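Local coordinates for protein 3-oxosteroid 1-dehydrogenase (Sterolibacterium denitrificans, PDB 7P18) that probably uses FAD to introduce a C1-C2 double bond into ring A of 3-oxosteroids, and is seen here with the product androsta-1,4-diene-3,17-dione bound, at residues Ala89-Ile101 / Thr542-Ala554. Numbering follows the deposited sequence.
Sequences AYLESAPQMVEYI and TLGPAMTFGFRAA. With FAD (flavin-adenine dinucleotide), chain C.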
ATOM      1  N   ALA A  89       1.170  21.732   4.031  1.00 22.23           N
ATOM      2  CA  ALA A  89       1.053  21.624   2.562  1.00 20.75           C
ATOM      3  C   ALA A  89       0.216  20.390   2.188  1.00 21.37           C
ATOM      4  O   ALA A  89      -0.628  20.463   1.254  1.00 20.41           O
ATOM      5  CB  ALA A  89       2.428  21.601   1.962  1.00 21.36           C
ATOM      6  N   TYR A  90       0.425  19.273   2.884  1.00 22.08           N
ATOM      7  CA  TYR A  90      -0.340  18.023   2.607  1.00 21.32           C
ATOM      8  C   TYR A  90      -1.834  18.289   2.837  1.00 23.48           C
ATOM      9  O   TYR A  90      -2.686  17.929   2.014  1.00 20.84           O
ATOM     10  CB  TYR A  90       0.141  16.842   3.450  1.00 20.80           C
ATOM     11  CG  TYR A  90      -0.642  15.600   3.114  1.00 20.02           C
ATOM     12  CD1 TYR A  90      -0.428  14.953   1.902  1.00 21.11           C
ATOM     13  CD2 TYR A  90      -1.635  15.107   3.934  1.00 20.62           C
ATOM     14  CE1 TYR A  90      -1.154  13.821   1.544  1.00 19.63           C
ATOM     15  CE2 TYR A  90      -2.385  13.994   3.577  1.00 19.22           C
ATOM     16  CZ  TYR A  90      -2.135  13.347   2.374  1.00 18.95           C
ATOM     17  OH  TYR A  90      -2.820  12.235   1.995  1.00 21.58           O
ATOM     18  N   LEU A  91      -2.172  18.902   3.959  1.00 20.85           N
ATOM     19  CA  LEU A  91      -3.582  19.139   4.340  1.00 22.28           C
ATOM     20  C   LEU A  91      -4.214  20.180   3.420  1.00 22.16           C
ATOM     21  O   LEU A  91      -5.406  20.020   3.072  1.00 23.57           O
ATOM     22  CB  LEU A  91      -3.634  19.543   5.807  1.00 23.78           C
ATOM     23  CG  LEU A  91      -3.146  18.487   6.775  1.00 24.19           C
ATOM     24  CD1 LEU A  91      -3.108  19.027   8.202  1.00 24.92           C
ATOM     25  CD2 LEU A  91      -3.969  17.208   6.728  1.00 24.26           C
ATOM     26  N   GLU A  92      -3.448  21.181   2.998  1.00 21.84           N
ATOM     27  CA  GLU A  92      -3.916  22.169   2.010  1.00 21.95           C
ATOM     28  C   GLU A  92      -4.260  21.484   0.688  1.00 22.92           C
ATOM     29  O   GLU A  92      -5.347  21.728   0.160  1.00 23.10           O
ATOM     30  CB  GLU A  92      -2.848  23.244   1.772  1.00 23.47           C
ATOM     31  CG  GLU A  92      -3.274  24.274   0.738  1.00 25.75           C
ATOM     32  CD  GLU A  92      -2.258  25.326   0.372  1.00 32.61           C
ATOM     33  OE1 GLU A  92      -1.095  25.165   0.709  1.00 32.14           O
ATOM     34  OE2 GLU A  92      -2.650  26.316  -0.206  1.00 40.65           O
ATOM     35  N   SER A  93      -3.354  20.658   0.153  1.00 20.25           N
ATOM     36  CA  SER A  93      -3.401  20.212  -1.258  1.00 22.52           C
ATOM     37  C   SER A  93      -4.141  18.883  -1.439  1.00 21.48           C
ATOM     38  O   SER A  93      -4.678  18.697  -2.515  1.00 22.23           O
ATOM     39  CB  SER A  93      -2.027  20.159  -1.844  1.00 22.78           C
ATOM     40  OG  SER A  93      -1.427  21.439  -1.840  1.00 23.52           O
ATOM     41  N   ALA A  94      -4.187  18.018  -0.442  1.00 21.72           N
ATOM     42  CA  ALA A  94      -4.800  16.673  -0.605  1.00 22.09           C
ATOM     43  C   ALA A  94      -6.261  16.790  -1.073  1.00 23.47           C
ATOM     44  O   ALA A  94      -6.653  16.175  -2.066  1.00 19.88           O
ATOM     45  CB  ALA A  94      -4.630  15.883   0.645  1.00 20.88           C
ATOM     46  N   PRO A  95      -7.130  17.614  -0.439  1.00 24.00           N
ATOM     47  CA  PRO A  95      -8.495  17.775  -0.946  1.00 22.73           C
ATOM     48  C   PRO A  95      -8.561  18.385  -2.354  1.00 23.50           C
ATOM     49  O   PRO A  95      -9.467  18.021  -3.150  1.00 25.41           O
ATOM     50  CB  PRO A  95      -9.190  18.716   0.074  1.00 22.28           C
ATOM     51  CG  PRO A  95      -8.282  18.689   1.303  1.00 24.08           C
ATOM     52  CD  PRO A  95      -6.901  18.293   0.855  1.00 23.05           C
ATOM     53  N   GLN A  96      -7.638  19.287  -2.652  1.00 20.84           N
ATOM     54  CA  GLN A  96      -7.593  19.965  -3.969  1.00 23.02           C
ATOM     55  C   GLN A  96      -7.214  18.953  -5.054  1.00 25.86           C
ATOM     56  O   GLN A  96      -7.823  19.002  -6.152  1.00 22.25           O
ATOM     57  CB  GLN A  96      -6.629  21.130  -3.928  1.00 23.20           C
ATOM     58  CG  GLN A  96      -7.057  22.273  -3.016  1.00 27.35           C
ATOM     59  CD  GLN A  96      -6.046  23.384  -3.113  1.00 33.01           C
ATOM     60  OE1 GLN A  96      -4.962  23.189  -3.641  1.00 44.77           O
ATOM     61  NE2 GLN A  96      -6.358  24.516  -2.527  1.00 33.96           N
ATOM     62  N   MET A  97      -6.304  18.038  -4.727  1.00 23.51           N
ATOM     63  CA  MET A  97      -5.834  16.976  -5.667  1.00 24.31           C
ATOM     64  C   MET A  97      -7.012  16.044  -5.979  1.00 21.59           C
ATOM     65  O   MET A  97      -7.238  15.803  -7.156  1.00 24.30           O
ATOM     66  CB  MET A  97      -4.620  16.235  -5.100  1.00 22.26           C
ATOM     67  CG  MET A  97      -4.154  15.027  -5.961  1.00 23.08           C
ATOM     68  SD  MET A  97      -5.102  13.551  -5.601  1.00 24.51           S
ATOM     69  CE  MET A  97      -4.628  13.161  -3.922  1.00 25.71           C
ATOM     70  N   VAL A  98      -7.806  15.609  -5.002  1.00 21.94           N
ATOM     71  CA  VAL A  98      -8.960  14.719  -5.298  1.00 24.07           C
ATOM     72  C   VAL A  98     -10.042  15.482  -6.065  1.00 25.20           C
ATOM     73  O   VAL A  98     -10.645  14.895  -7.004  1.00 25.43           O
ATOM     74  CB  VAL A  98      -9.482  14.027  -4.041  1.00 26.31           C
ATOM     75  CG1 VAL A  98     -10.821  13.338  -4.237  1.00 30.99           C
ATOM     76  CG2 VAL A  98      -8.426  13.026  -3.578  1.00 30.59           C
ATOM     77  N   GLU A  99     -10.326  16.737  -5.707  1.00 25.13           N
ATOM     78  CA  GLU A  99     -11.344  17.505  -6.480  1.00 25.20           C
ATOM     79  C   GLU A  99     -10.886  17.656  -7.926  1.00 24.00           C
ATOM     80  O   GLU A  99     -11.753  17.614  -8.813  1.00 26.35           O
ATOM     81  CB  GLU A  99     -11.589  18.893  -5.882  1.00 25.55           C
ATOM     82  CG  GLU A  99     -12.433  18.843  -4.642  1.00 25.45           C
ATOM     83  CD  GLU A  99     -12.794  20.232  -4.108  1.00 29.83           C
ATOM     84  OE1 GLU A  99     -12.968  21.161  -4.914  1.00 31.64           O
ATOM     85  OE2 GLU A  99     -12.950  20.341  -2.914  1.00 28.15           O
ATOM     86  N   TYR A 100      -9.588  17.831  -8.144  1.00 25.53           N
ATOM     87  CA  TYR A 100      -8.971  17.963  -9.469  1.00 24.16           C
ATOM     88  C   TYR A 100      -9.199  16.676 -10.257  1.00 26.42           C
ATOM     89  O   TYR A 100      -9.636  16.772 -11.423  1.00 25.25           O
ATOM     90  CB  TYR A 100      -7.475  18.292  -9.390  1.00 23.53           C
ATOM     91  CG  TYR A 100      -6.723  18.049 -10.678  1.00 24.02           C
ATOM     92  CD1 TYR A 100      -6.945  18.810 -11.808  1.00 25.34           C
ATOM     93  CD2 TYR A 100      -5.818  16.999 -10.779  1.00 24.41           C
ATOM     94  CE1 TYR A 100      -6.301  18.539 -13.014  1.00 23.27           C
ATOM     95  CE2 TYR A 100      -5.160  16.722 -11.960  1.00 24.82           C
ATOM     96  CZ  TYR A 100      -5.378  17.500 -13.082  1.00 26.39           C
ATOM     97  OH  TYR A 100      -4.687  17.198 -14.233  1.00 25.71           O
ATOM     98  N   ILE A 101      -8.902  15.522  -9.664  1.00 25.92           N
ATOM     99  CA  ILE A 101      -9.190  14.220 -10.326  1.00 27.04           C
ATOM    100  C   ILE A 101     -10.675  14.192 -10.717  1.00 27.38           C
ATOM    101  O   ILE A 101     -10.981  13.911 -11.895  1.00 28.14           O
ATOM    102  CB  ILE A 101      -8.820  13.024  -9.439  1.00 25.88           C
ATOM    103  CG1 ILE A 101      -7.306  12.904  -9.264  1.00 27.28           C
ATOM    104  CG2 ILE A 101      -9.438  11.775 -10.043  1.00 24.87           C
ATOM    105  CD1 ILE A 101      -6.852  11.775  -8.357  1.00 28.29           C
ATOM    106  N   THR A 542      -0.000   6.142   2.057  1.00 19.24           N
ATOM    107  CA  THR A 542       1.163   6.194   1.117  1.00 20.07           C
ATOM    108  C   THR A 542       0.719   6.849  -0.206  1.00 19.05           C
ATOM    109  O   THR A 542       1.480   7.630  -0.757  1.00 21.34           O
ATOM    110  CB  THR A 542       1.841   4.819   0.861  1.00 19.22           C
ATOM    111  OG1 THR A 542       1.243   4.128  -0.225  1.00 20.60           O
ATOM    112  CG2 THR A 542       1.748   3.930   2.070  1.00 19.64           C
ATOM    113  N   LEU A 543      -0.422   6.466  -0.745  1.00 20.09           N
ATOM    114  CA  LEU A 543      -0.888   6.993  -2.033  1.00 19.14           C
ATOM    115  C   LEU A 543      -1.407   8.437  -1.922  1.00 21.20           C
ATOM    116  O   LEU A 543      -1.241   9.174  -2.909  1.00 19.24           O
ATOM    117  CB  LEU A 543      -1.944   6.062  -2.608  1.00 20.17           C
ATOM    118  CG  LEU A 543      -1.437   4.691  -3.068  1.00 21.90           C
ATOM    119  CD1 LEU A 543      -2.643   3.814  -3.399  1.00 22.21           C
ATOM    120  CD2 LEU A 543      -0.559   4.801  -4.306  1.00 23.16           C
ATOM    121  N   GLY A 544      -2.070   8.810  -0.838  1.00 22.38           N
ATOM    122  CA  GLY A 544      -2.467  10.215  -0.617  1.00 21.27           C
ATOM    123  C   GLY A 544      -1.253  11.122  -0.779  1.00 21.25           C
ATOM    124  O   GLY A 544      -1.248  12.051  -1.597  1.00 19.92           O
ATOM    125  N   PRO A 545      -0.175  10.860  -0.019  1.00 20.22           N
ATOM    126  CA  PRO A 545       1.051  11.643  -0.155  1.00 20.35           C
ATOM    127  C   PRO A 545       1.670  11.595  -1.547  1.00 20.53           C
ATOM    128  O   PRO A 545       2.134  12.636  -2.006  1.00 20.81           O
ATOM    129  CB  PRO A 545       1.945  11.068   0.940  1.00 20.16           C
ATOM    130  CG  PRO A 545       0.938  10.664   2.021  1.00 20.64           C
ATOM    131  CD  PRO A 545      -0.157  10.024   1.193  1.00 20.04           C
ATOM    132  N   ALA A 546       1.679  10.430  -2.198  1.00 18.90           N
ATOM    133  CA  ALA A 546       2.309  10.292  -3.539  1.00 20.02           C
ATOM    134  C   ALA A 546       1.589  11.241  -4.496  1.00 18.18           C
ATOM    135  O   ALA A 546       2.248  12.060  -5.176  1.00 21.91           O
ATOM    136  CB  ALA A 546       2.265   8.846  -4.029  1.00 18.62           C
ATOM    137  N   MET A 547       0.282  11.147  -4.545  1.00 19.84           N
ATOM    138  CA  MET A 547      -0.513  11.968  -5.482  1.00 21.29           C
ATOM    139  C   MET A 547      -0.528  13.438  -5.047  1.00 21.28           C
ATOM    140  O   MET A 547      -0.503  14.295  -5.945  1.00 21.81           O
ATOM    141  CB  MET A 547      -1.911  11.380  -5.704  1.00 24.06           C
ATOM    142  CG  MET A 547      -1.858  10.171  -6.730  1.00 24.88           C
ATOM    143  SD  MET A 547      -3.347   9.807  -7.562  1.00 32.07           S
ATOM    144  CE  MET A 547      -4.495   9.585  -6.208  1.00 33.15           C
ATOM    145  N   THR A 548      -0.566  13.745  -3.752  1.00 22.45           N
ATOM    146  CA  THR A 548      -0.706  15.150  -3.280  1.00 20.84           C
ATOM    147  C   THR A 548       0.603  15.895  -3.580  1.00 21.39           C
ATOM    148  O   THR A 548       0.555  16.987  -4.127  1.00 21.22           O
ATOM    149  CB  THR A 548      -1.109  15.231  -1.809  1.00 21.05           C
ATOM    150  OG1 THR A 548      -2.382  14.597  -1.625  1.00 19.96           O
ATOM    151  CG2 THR A 548      -1.118  16.680  -1.349  1.00 20.01           C
ATOM    152  N   PHE A 549       1.766  15.295  -3.315  1.00 19.15           N
ATOM    153  CA  PHE A 549       3.055  15.948  -3.614  1.00 19.13           C
ATOM    154  C   PHE A 549       3.308  15.933  -5.131  1.00 21.50           C
ATOM    155  O   PHE A 549       3.975  16.849  -5.615  1.00 21.11           O
ATOM    156  CB  PHE A 549       4.157  15.453  -2.686  1.00 20.99           C
ATOM    157  CG  PHE A 549       4.020  16.020  -1.298  1.00 21.46           C
ATOM    158  CD1 PHE A 549       4.271  17.363  -1.048  1.00 23.69           C
ATOM    159  CD2 PHE A 549       3.505  15.254  -0.261  1.00 21.54           C
ATOM    160  CE1 PHE A 549       4.092  17.898   0.221  1.00 23.07           C
ATOM    161  CE2 PHE A 549       3.293  15.800   0.992  1.00 22.36           C
ATOM    162  CZ  PHE A 549       3.582  17.115   1.235  1.00 23.95           C
ATOM    163  N   GLY A 550       2.751  14.975  -5.879  1.00 22.51           N
ATOM    164  CA  GLY A 550       2.800  15.014  -7.352  1.00 21.77           C
ATOM    165  C   GLY A 550       2.094  16.250  -7.880  1.00 21.06           C
ATOM    166  O   GLY A 550       2.667  16.964  -8.722  1.00 23.99           O
ATOM    167  N   PHE A 551       0.904  16.503  -7.360  1.00 22.69           N
ATOM    168  CA  PHE A 551       0.070  17.706  -7.636  1.00 21.53           C
ATOM    169  C   PHE A 551       0.872  18.974  -7.290  1.00 23.05           C
ATOM    170  O   PHE A 551       0.957  19.898  -8.163  1.00 25.16           O
ATOM    171  CB  PHE A 551      -1.229  17.533  -6.860  1.00 20.76           C
ATOM    172  CG  PHE A 551      -2.273  18.607  -7.054  1.00 23.78           C
ATOM    173  CD1 PHE A 551      -3.100  18.595  -8.172  1.00 24.13           C
ATOM    174  CD2 PHE A 551      -2.486  19.573  -6.078  1.00 24.45           C
ATOM    175  CE1 PHE A 551      -4.115  19.534  -8.314  1.00 24.74           C
ATOM    176  CE2 PHE A 551      -3.512  20.495  -6.205  1.00 24.91           C
ATOM    177  CZ  PHE A 551      -4.294  20.511  -7.341  1.00 24.46           C
ATOM    178  N   ARG A 552       1.408  19.064  -6.074  1.00 22.45           N
ATOM    179  CA  ARG A 552       2.214  20.241  -5.629  1.00 23.66           C
ATOM    180  C   ARG A 552       3.474  20.406  -6.499  1.00 24.61           C
ATOM    181  O   ARG A 552       3.819  21.561  -6.773  1.00 24.49           O
ATOM    182  CB  ARG A 552       2.540  20.197  -4.144  1.00 22.56           C
ATOM    183  CG  ARG A 552       1.322  20.334  -3.228  1.00 23.53           C
ATOM    184  CD  ARG A 552       1.724  20.583  -1.780  1.00 23.67           C
ATOM    185  NE  ARG A 552       2.446  21.845  -1.624  1.00 24.18           N
ATOM    186  CZ  ARG A 552       1.910  23.031  -1.269  1.00 24.66           C
ATOM    187  NH1 ARG A 552       0.625  23.144  -0.981  1.00 25.03           N
ATOM    188  NH2 ARG A 552       2.700  24.096  -1.172  1.00 25.39           N
ATOM    189  N   ALA A 553       4.158  19.324  -6.910  1.00 24.88           N
ATOM    190  CA  ALA A 553       5.342  19.426  -7.784  1.00 23.71           C
ATOM    191  C   ALA A 553       4.948  20.122  -9.086  1.00 23.72           C
ATOM    192  O   ALA A 553       5.663  21.079  -9.489  1.00 25.57           O
ATOM    193  CB  ALA A 553       5.974  18.072  -8.076  1.00 24.92           C
ATOM    194  N   ALA A 554       3.917  19.627  -9.759  1.00 23.60           N
ATOM    195  CA  ALA A 554       3.449  20.155 -11.053  1.00 24.87           C
ATOM    196  C   ALA A 554       3.069  21.630 -10.849  1.00 28.02           C
ATOM    197  O   ALA A 554       3.502  22.472 -11.641  1.00 27.56           O
ATOM    198  CB  ALA A 554       2.280  19.389 -11.575  1.00 23.60           C
TER
HETATM  199  PA  FAD C 601       5.018   2.578  -7.534  1.00 22.25           P
HETATM  200  O1A FAD C 601       3.533   2.611  -7.511  1.00 20.93           O
HETATM  201  O2A FAD C 601       5.578   1.203  -7.285  1.00 21.24           O
HETATM  202  O5B FAD C 601       5.479   3.130  -8.945  1.00 22.27           O
HETATM  203  C5B FAD C 601       6.900   3.230  -9.226  1.00 21.40           C
HETATM  204  C4B FAD C 601       7.110   2.921 -10.677  1.00 20.82           C
HETATM  205  O4B FAD C 601       8.448   3.345 -11.057  1.00 24.47           O
HETATM  206  C3B FAD C 601       7.002   1.432 -11.067  1.00 22.05           C
HETATM  207  O3B FAD C 601       6.131   1.254 -12.180  1.00 22.28           O
HETATM  208  C2B FAD C 601       8.448   1.040 -11.380  1.00 24.19           C
HETATM  209  O2B FAD C 601       8.544  -0.074 -12.257  1.00 23.55           O
HETATM  210  C1B FAD C 601       9.029   2.364 -11.876  1.00 23.41           C
HETATM  211  N9A FAD C 601      10.488   2.460 -11.807  1.00 24.23           N
HETATM  212  C8A FAD C 601      11.344   1.918 -10.891  1.00 22.74           C
HETATM  213  N7A FAD C 601      12.621   2.125 -11.199  1.00 24.82           N
HETATM  214  C5A FAD C 601      12.580   2.888 -12.359  1.00 22.91           C
HETATM  215  C6A FAD C 601      13.590   3.440 -13.177  1.00 22.67           C
HETATM  216  N6A FAD C 601      14.901   3.252 -12.986  1.00 22.78           N
HETATM  217  N1A FAD C 601      13.194   4.143 -14.259  1.00 22.24           N
HETATM  218  C2A FAD C 601      11.885   4.293 -14.479  1.00 23.26           C
HETATM  219  N3A FAD C 601      10.846   3.760 -13.826  1.00 23.85           N
HETATM  220  C4A FAD C 601      11.275   3.085 -12.745  1.00 24.95           C
HETATM  221  N1  FAD C 601      -1.009   2.389  -0.084  1.00 21.16           N
HETATM  222  C2  FAD C 601      -2.038   3.245   0.114  1.00 23.27           C
HETATM  223  O2  FAD C 601      -1.832   4.417   0.478  1.00 21.63           O
HETATM  224  N3  FAD C 601      -3.305   2.879  -0.102  1.00 21.91           N
HETATM  225  C4  FAD C 601      -3.674   1.559  -0.264  1.00 24.80           C
HETATM  226  O4  FAD C 601      -4.837   1.310  -0.564  1.00 23.17           O
HETATM  227  C4X FAD C 601      -2.635   0.607  -0.446  1.00 24.67           C
HETATM  228  N5  FAD C 601      -2.944  -0.664  -0.643  1.00 24.67           N
HETATM  229  C5X FAD C 601      -1.912  -1.539  -0.891  1.00 22.08           C
HETATM  230  C6  FAD C 601      -2.218  -2.885  -1.201  1.00 25.62           C
HETATM  231  C7  FAD C 601      -1.233  -3.781  -1.594  1.00 25.05           C
HETATM  232  C7M FAD C 601      -1.586  -5.210  -1.950  1.00 24.43           C
HETATM  233  C8  FAD C 601       0.087  -3.321  -1.739  1.00 23.71           C
HETATM  234  C8M FAD C 601       1.182  -4.270  -2.194  1.00 27.91           C
HETATM  235  C9  FAD C 601       0.412  -2.034  -1.360  1.00 22.55           C
HETATM  236  C9A FAD C 601      -0.573  -1.100  -0.983  1.00 23.19           C
HETATM  237  N10 FAD C 601      -0.276   0.221  -0.613  1.00 22.20           N
HETATM  238  C10 FAD C 601      -1.297   1.129  -0.361  1.00 23.65           C
HETATM  239  C1' FAD C 601       1.088   0.747  -0.742  1.00 20.37           C
HETATM  240  C2' FAD C 601       1.237   1.471  -2.099  1.00 20.47           C
HETATM  241  O2' FAD C 601       0.856   0.652  -3.203  1.00 19.97           O
HETATM  242  C3' FAD C 601       2.659   2.008  -2.336  1.00 19.24           C
HETATM  243  O3' FAD C 601       3.230   2.542  -1.139  1.00 20.05           O
HETATM  244  C4' FAD C 601       2.669   3.024  -3.459  1.00 20.17           C
HETATM  245  O4' FAD C 601       2.063   2.424  -4.595  1.00 21.86           O
HETATM  246  C5' FAD C 601       4.047   3.539  -3.815  1.00 20.20           C
HETATM  247  O5' FAD C 601       3.869   4.399  -4.957  1.00 20.79           O
HETATM  248  P   FAD C 601       5.133   4.922  -5.767  1.00 21.66           P
HETATM  249  O1P FAD C 601       4.522   5.719  -6.838  1.00 21.93           O
HETATM  250  O2P FAD C 601       6.188   5.448  -4.902  1.00 20.91           O
HETATM  251  O3P FAD C 601       5.718   3.556  -6.453  1.00 22.35           O
HETATM  252  O   HOH W   1       0.960  26.491  -0.473  1.00 40.79           O
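In this Rossmann-type FAD-binding fold, helix 543-559 starts at the flavin and crosses helix 84-104; the axes of segments 543-554 and 89-101 run at 89° to each other and come within 8.7 Å, with Ala94 over Thr548. Side chains interlock as knobs into holes. Thr548 sits among Tyr90, Ser93, Ala94 and Met97. Its OG1 donates to Gly544 O of its own helix, 2.8 Å away, and lies against Ala94 CA and CB. Tyr90 swings across Thr548 because its CG is anti to the backbone N (chi1 -179°). Its OH reaches past Gly544, 3.3 Å from Gly544 CA, to bond Trp54 O. Met97 is bent, and its CE lies 3.7 Å from Met547 CB. Met97 CA sits squarely over the face of the Phe551 ring, 3.9 Å from its centroid, in a CH-pi contact. At the outer end Arg552 NH1 bonds Ser93 OG at 2.8 Å and forms a salt bridge to Glu92 OE1. Asp507 and Lys506 O hold the other guanidinium nitrogens. A leucine in place of Arg552 would probably leave Glu92 and Asp507 without their shared cation. At the flavin end, Leu543 N gives FAD O2 a nearly straight bond (171°). Thr542 N also donates to O2, and Thr542 OG1 donates to FAD N1 and accepts from O3'. Back at Arg552, Ala89 CB sits over the centre of one guanidinium face, 3.6 Å from Arg552 CZ.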